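Long-range contact in PelD (Pseudomonas aeruginosa, PDB 4EUV), which binds the second messenger cyclic di-GMP and acts as its effector in pellicle formation, the ligand sitting on a GGDEF-type domain: residues A[186-191]-A[229-234]. Numbering follows the deposited sequence.
Sequences CLYAFE and VLLPLT. With C2E (9,9'-[(2R,3R,3aS,5S,7aR,9R,10R,10aS,12S,14aR)-3,5,10,12-tetrahydroxy-5,12-dioxidooctahydro-2H,7H-difuro[3,2-d:3',2'-j][1,3,7,9,2,8]tetraoxadiphosphacyclododecine-2,9-diyl]bis(2-amino-1,9-dihydro-6H-purin-6-one)), chain B.
Leu187 and Leu230 meet at the apolar centre of an antiparallel β-ladder, the pairing of the two inner strands of the four-stranded sheet in PelD's GGDEF domain. The pair illustrates how a strand can pack on both faces and still present its end to a nucleotide. Leu187 CD2 lies 3.7 Å from Leu230 CB in a non-hydrogen-bonded pair, and both side chains pack against Phe167 of helix 162-181.

Cys186, Tyr188, Val229 and Leu231 share the opposite face, where Cys186 and Tyr188 touch Ser239 and Leu231 touches Tyr242 of helix 236-253. Here Leu231 CD2 comes up to the edge of the Tyr188 ring, 4.1 Å from Tyr188 CD2, while Val229 CG2 lies in the plane of the Phe190 ring at its edge, 3.9 Å from Phe190 CE2. Phe190 reaches back to Val229 because its CG stands anti to the carbonyl carbon (chi1 -60°).

Around this apolar layer the backbone closes two hydrogen-bonded pairs, Tyr188 with Val229 and Cys186 with Leu231. The bond from Leu231 N to Cys186 O is short, 2.8 Å, and almost straight at 177°; its partner from Cys186 N to Leu231 O is longer, at 3.2 Å, and tilted 33° from the carbonyl plane.

Beyond Leu231 the chain runs on to the polar edge, where cyclic di-GMP binds with help from Arg210, Asp213 and Arg245. Leu231 CD1 touches guanine N2 at 3.6 Å. Thr234 OG1 donates to Pro232 O from well above the carbonyl plane, and this same hydroxyl oxygen accepts a hydrogen bond from ligand N2 at 3.1 Å.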
ATOM      1  N   CYS A 186       3.969  10.472  -2.813  1.00 18.61           N
ATOM      2  CA  CYS A 186       5.102  11.366  -2.915  1.00 20.06           C
ATOM      3  C   CYS A 186       6.355  10.681  -2.380  1.00 18.53           C
ATOM      4  O   CYS A 186       6.274   9.906  -1.406  1.00 17.34           O
ATOM      5  CB  CYS A 186       4.786  12.602  -2.060  1.00 20.10           C
ATOM      6  SG  CYS A 186       5.967  13.913  -2.341  1.00 32.08           S
ATOM      7  N   LEU A 187       7.511  10.953  -3.000  1.00 17.93           N
ATOM      8  CA  LEU A 187       8.804  10.591  -2.430  1.00 16.87           C
ATOM      9  C   LEU A 187       9.569  11.844  -2.069  1.00 16.67           C
ATOM     10  O   LEU A 187       9.625  12.761  -2.871  1.00 16.15           O
ATOM     11  CB  LEU A 187       9.686   9.820  -3.421  1.00 17.90           C
ATOM     12  CG  LEU A 187       9.354   8.380  -3.774  1.00 21.10           C
ATOM     13  CD1 LEU A 187      10.022   8.091  -5.085  1.00 26.37           C
ATOM     14  CD2 LEU A 187       9.908   7.432  -2.690  1.00 21.52           C
ATOM     15  N   TYR A 188      10.173  11.840  -0.884  1.00 15.24           N
ATOM     16  CA  TYR A 188      11.170  12.844  -0.477  1.00 15.48           C
ATOM     17  C   TYR A 188      12.513  12.183  -0.259  1.00 15.42           C
ATOM     18  O   TYR A 188      12.598  11.201   0.501  1.00 16.01           O
ATOM     19  CB  TYR A 188      10.757  13.457   0.849  1.00 13.73           C
ATOM     20  CG  TYR A 188       9.703  14.525   0.732  1.00 17.71           C
ATOM     21  CD1 TYR A 188      10.058  15.830   0.375  1.00 21.34           C
ATOM     22  CD2 TYR A 188       8.355  14.236   0.948  1.00 17.03           C
ATOM     23  CE1 TYR A 188       9.111  16.827   0.261  1.00 23.30           C
ATOM     24  CE2 TYR A 188       7.374  15.234   0.827  1.00 21.73           C
ATOM     25  CZ  TYR A 188       7.766  16.533   0.498  1.00 21.85           C
ATOM     26  OH  TYR A 188       6.850  17.536   0.360  1.00 23.33           O
ATOM     27  N   ALA A 189      13.558  12.715  -0.899  1.00 16.05           N
ATOM     28  CA  ALA A 189      14.920  12.366  -0.592  1.00 15.92           C
ATOM     29  C   ALA A 189      15.553  13.528   0.178  1.00 16.53           C
ATOM     30  O   ALA A 189      15.681  14.651  -0.360  1.00 17.66           O
ATOM     31  CB  ALA A 189      15.690  12.074  -1.846  1.00 15.86           C
ATOM     32  N   PHE A 190      15.923  13.258   1.436  1.00 15.71           N
ATOM     33  CA  PHE A 190      16.666  14.199   2.256  1.00 15.94           C
ATOM     34  C   PHE A 190      18.169  13.921   2.166  1.00 16.43           C
ATOM     35  O   PHE A 190      18.671  12.922   2.688  1.00 16.07           O
ATOM     36  CB  PHE A 190      16.157  14.186   3.716  1.00 15.62           C
ATOM     37  CG  PHE A 190      14.721  14.561   3.855  1.00 16.29           C
ATOM     38  CD1 PHE A 190      14.316  15.907   3.817  1.00 17.70           C
ATOM     39  CD2 PHE A 190      13.740  13.572   3.996  1.00 19.78           C
ATOM     40  CE1 PHE A 190      12.964  16.246   3.953  1.00 19.97           C
ATOM     41  CE2 PHE A 190      12.374  13.897   4.138  1.00 17.28           C
ATOM     42  CZ  PHE A 190      11.976  15.227   4.118  1.00 18.60           C
ATOM     43  N   GLU A 191      18.889  14.779   1.452  1.00 17.18           N
ATOM     44  CA  GLU A 191      20.334  14.626   1.379  1.00 18.59           C
ATOM     45  C   GLU A 191      21.001  15.459   2.477  1.00 18.75           C
ATOM     46  O   GLU A 191      20.773  16.675   2.583  1.00 18.52           O
ATOM     47  CB  GLU A 191      20.877  15.026  -0.002  1.00 20.49           C
ATOM     48  CG  GLU A 191      22.396  14.716  -0.169  1.00 22.03           C
ATOM     49  CD  GLU A 191      22.997  15.313  -1.435  1.00 28.56           C
ATOM     50  OE1 GLU A 191      22.391  16.236  -2.005  1.00 28.21           O
ATOM     51  OE2 GLU A 191      24.086  14.864  -1.850  1.00 31.68           O
ATOM     52  N   VAL A 229      12.037   8.845   1.905  1.00 15.28           N
ATOM     53  CA  VAL A 229      10.732   8.614   2.493  1.00 15.76           C
ATOM     54  C   VAL A 229       9.667   8.538   1.388  1.00 16.16           C
ATOM     55  O   VAL A 229       9.465   9.500   0.611  1.00 15.47           O
ATOM     56  CB  VAL A 229      10.296   9.749   3.495  1.00 14.77           C
ATOM     57  CG1 VAL A 229       9.015   9.355   4.259  1.00 16.38           C
ATOM     58  CG2 VAL A 229      11.429  10.090   4.485  1.00 15.89           C
ATOM     59  N   LEU A 230       8.959   7.416   1.377  1.00 15.95           N
ATOM     60  CA  LEU A 230       7.757   7.267   0.547  1.00 16.87           C
ATOM     61  C   LEU A 230       6.496   7.564   1.377  1.00 16.16           C
ATOM     62  O   LEU A 230       6.348   7.078   2.502  1.00 17.25           O
ATOM     63  CB  LEU A 230       7.744   5.864  -0.119  1.00 17.12           C
ATOM     64  CG  LEU A 230       6.413   5.448  -0.778  1.00 19.76           C
ATOM     65  CD1 LEU A 230       6.244   6.192  -2.139  1.00 18.45           C
ATOM     66  CD2 LEU A 230       6.304   3.935  -0.901  1.00 16.86           C
ATOM     67  N   LEU A 231       5.623   8.430   0.865  1.00 15.80           N
ATOM     68  CA  LEU A 231       4.325   8.668   1.453  1.00 16.42           C
ATOM     69  C   LEU A 231       3.223   8.123   0.543  1.00 17.25           C
ATOM     70  O   LEU A 231       2.772   8.826  -0.383  1.00 18.07           O
ATOM     71  CB  LEU A 231       4.058  10.160   1.739  1.00 16.61           C
ATOM     72  CG  LEU A 231       5.129  11.247   1.921  1.00 20.46           C
ATOM     73  CD1 LEU A 231       4.743  12.291   2.966  1.00 16.91           C
ATOM     74  CD2 LEU A 231       6.544  10.766   2.131  1.00 19.59           C
ATOM     75  N   PRO A 232       2.781   6.877   0.799  1.00 17.91           N
ATOM     76  CA  PRO A 232       1.635   6.326   0.062  1.00 17.43           C
ATOM     77  C   PRO A 232       0.381   7.161   0.283  1.00 18.04           C
ATOM     78  O   PRO A 232       0.179   7.734   1.367  1.00 17.52           O
ATOM     79  CB  PRO A 232       1.409   4.963   0.710  1.00 17.79           C
ATOM     80  CG  PRO A 232       2.737   4.607   1.365  1.00 17.59           C
ATOM     81  CD  PRO A 232       3.298   5.926   1.814  1.00 17.07           C
ATOM     82  N   LEU A 233      -0.458   7.184  -0.745  1.00 18.68           N
ATOM     83  CA  LEU A 233      -1.822   7.695  -0.684  1.00 20.83           C
ATOM     84  C   LEU A 233      -1.816   9.089  -0.087  1.00 20.93           C
ATOM     85  O   LEU A 233      -2.606   9.400   0.802  1.00 20.64           O
ATOM     86  CB  LEU A 233      -2.717   6.768   0.136  1.00 22.40           C
ATOM     87  CG  LEU A 233      -2.761   5.301  -0.257  1.00 22.23           C
ATOM     88  CD1 LEU A 233      -3.465   4.498   0.816  1.00 25.71           C
ATOM     89  CD2 LEU A 233      -3.452   5.155  -1.600  1.00 22.64           C
ATOM     90  N   THR A 234      -0.865   9.897  -0.557  1.00 19.68           N
ATOM     91  CA  THR A 234      -0.676  11.243  -0.030  1.00 20.13           C
ATOM     92  C   THR A 234      -0.697  12.244  -1.179  1.00 19.34           C
ATOM     93  O   THR A 234       0.114  12.155  -2.065  1.00 18.80           O
ATOM     94  CB  THR A 234       0.681  11.263   0.701  1.00 19.38           C
ATOM     95  OG1 THR A 234       0.590  10.384   1.840  1.00 21.35           O
ATOM     96  CG2 THR A 234       1.086  12.684   1.134  1.00 20.16           C
TER
HETATM   97  P1  C2E B 501      -0.775  17.389  11.024  1.00 29.68           P
HETATM   98  O2P C2E B 501      -0.562  18.868  10.983  1.00 31.81           O
HETATM   99  O1P C2E B 501       0.257  16.545  11.751  1.00 28.62           O
HETATM  100  O5' C2E B 501      -0.914  16.937   9.507  1.00 28.74           O
HETATM  101  C5' C2E B 501      -1.576  17.746   8.530  1.00 27.62           C
HETATM  102  C4' C2E B 501      -1.663  16.896   7.273  1.00 26.35           C
HETATM  103  O4' C2E B 501      -0.335  16.824   6.691  1.00 24.55           O
HETATM  104  C3' C2E B 501      -2.073  15.449   7.536  1.00 26.96           C
HETATM  105  O3' C2E B 501      -3.479  15.205   7.424  1.00 27.55           O
HETATM  106  C2' C2E B 501      -1.391  14.706   6.400  1.00 24.66           C
HETATM  107  O2' C2E B 501      -2.170  14.742   5.199  1.00 24.98           O
HETATM  108  C1' C2E B 501      -0.123  15.492   6.190  1.00 21.84           C
HETATM  109  N9  C2E B 501       0.954  14.834   6.972  1.00 20.47           N
HETATM  110  C8  C2E B 501       1.517  15.290   8.104  1.00 18.49           C
HETATM  111  N7  C2E B 501       2.473  14.445   8.537  1.00 19.61           N
HETATM  112  C5  C2E B 501       2.528  13.423   7.664  1.00 19.10           C
HETATM  113  C6  C2E B 501       3.334  12.193   7.557  1.00 18.62           C
HETATM  114  O6  C2E B 501       4.285  11.946   8.501  1.00 20.15           O
HETATM  115  N1  C2E B 501       3.093  11.378   6.514  1.00 18.02           N
HETATM  116  C2  C2E B 501       2.126  11.644   5.571  1.00 19.53           C
HETATM  117  N2  C2E B 501       1.939  10.768   4.562  1.00 18.90           N
HETATM  118  N3  C2E B 501       1.346  12.773   5.604  1.00 18.28           N
HETATM  119  C4  C2E B 501       1.507  13.663   6.635  1.00 20.31           C
HETATM  120  P11 C2E B 501      -4.187  14.020   8.255  1.00 29.08           P
HETATM  121  O21 C2E B 501      -5.663  14.173   7.947  1.00 32.97           O
HETATM  122  O11 C2E B 501      -3.516  12.695   7.949  1.00 31.16           O
HETATM  123  O5A C2E B 501      -3.921  14.377   9.796  1.00 31.41           O
HETATM  124  C5A C2E B 501      -4.655  15.432  10.420  1.00 31.71           C
HETATM  125  C4A C2E B 501      -4.162  15.625  11.842  1.00 31.83           C
HETATM  126  O4A C2E B 501      -4.407  14.452  12.603  1.00 33.61           O
HETATM  127  C3A C2E B 501      -2.652  15.786  11.951  1.00 32.60           C
HETATM  128  O3A C2E B 501      -2.217  17.111  11.691  1.00 31.89           O
HETATM  129  C2A C2E B 501      -2.325  15.321  13.354  1.00 34.15           C
HETATM  130  O2A C2E B 501      -2.615  16.346  14.321  1.00 37.60           O
HETATM  131  C1A C2E B 501      -3.331  14.206  13.511  1.00 33.69           C
HETATM  132  N91 C2E B 501      -2.713  12.906  13.129  1.00 31.63           N
HETATM  133  C81 C2E B 501      -2.862  12.212  11.978  1.00 30.78           C
HETATM  134  N71 C2E B 501      -2.151  11.062  12.016  1.00 29.44           N
HETATM  135  C51 C2E B 501      -1.552  11.015  13.219  1.00 29.83           C
HETATM  136  C61 C2E B 501      -0.662  10.094  13.951  1.00 29.47           C
HETATM  137  O61 C2E B 501      -0.229   8.925  13.412  1.00 37.68           O
HETATM  138  N11 C2E B 501      -0.251  10.439  15.180  1.00 32.47           N
HETATM  139  C21 C2E B 501      -0.655  11.576  15.789  1.00 33.12           C
HETATM  140  N21 C2E B 501      -0.214  11.827  17.048  1.00 37.44           N
HETATM  141  N31 C2E B 501      -1.472  12.475  15.191  1.00 31.03           N
HETATM  142  C41 C2E B 501      -1.937  12.232  13.941  1.00 30.24           C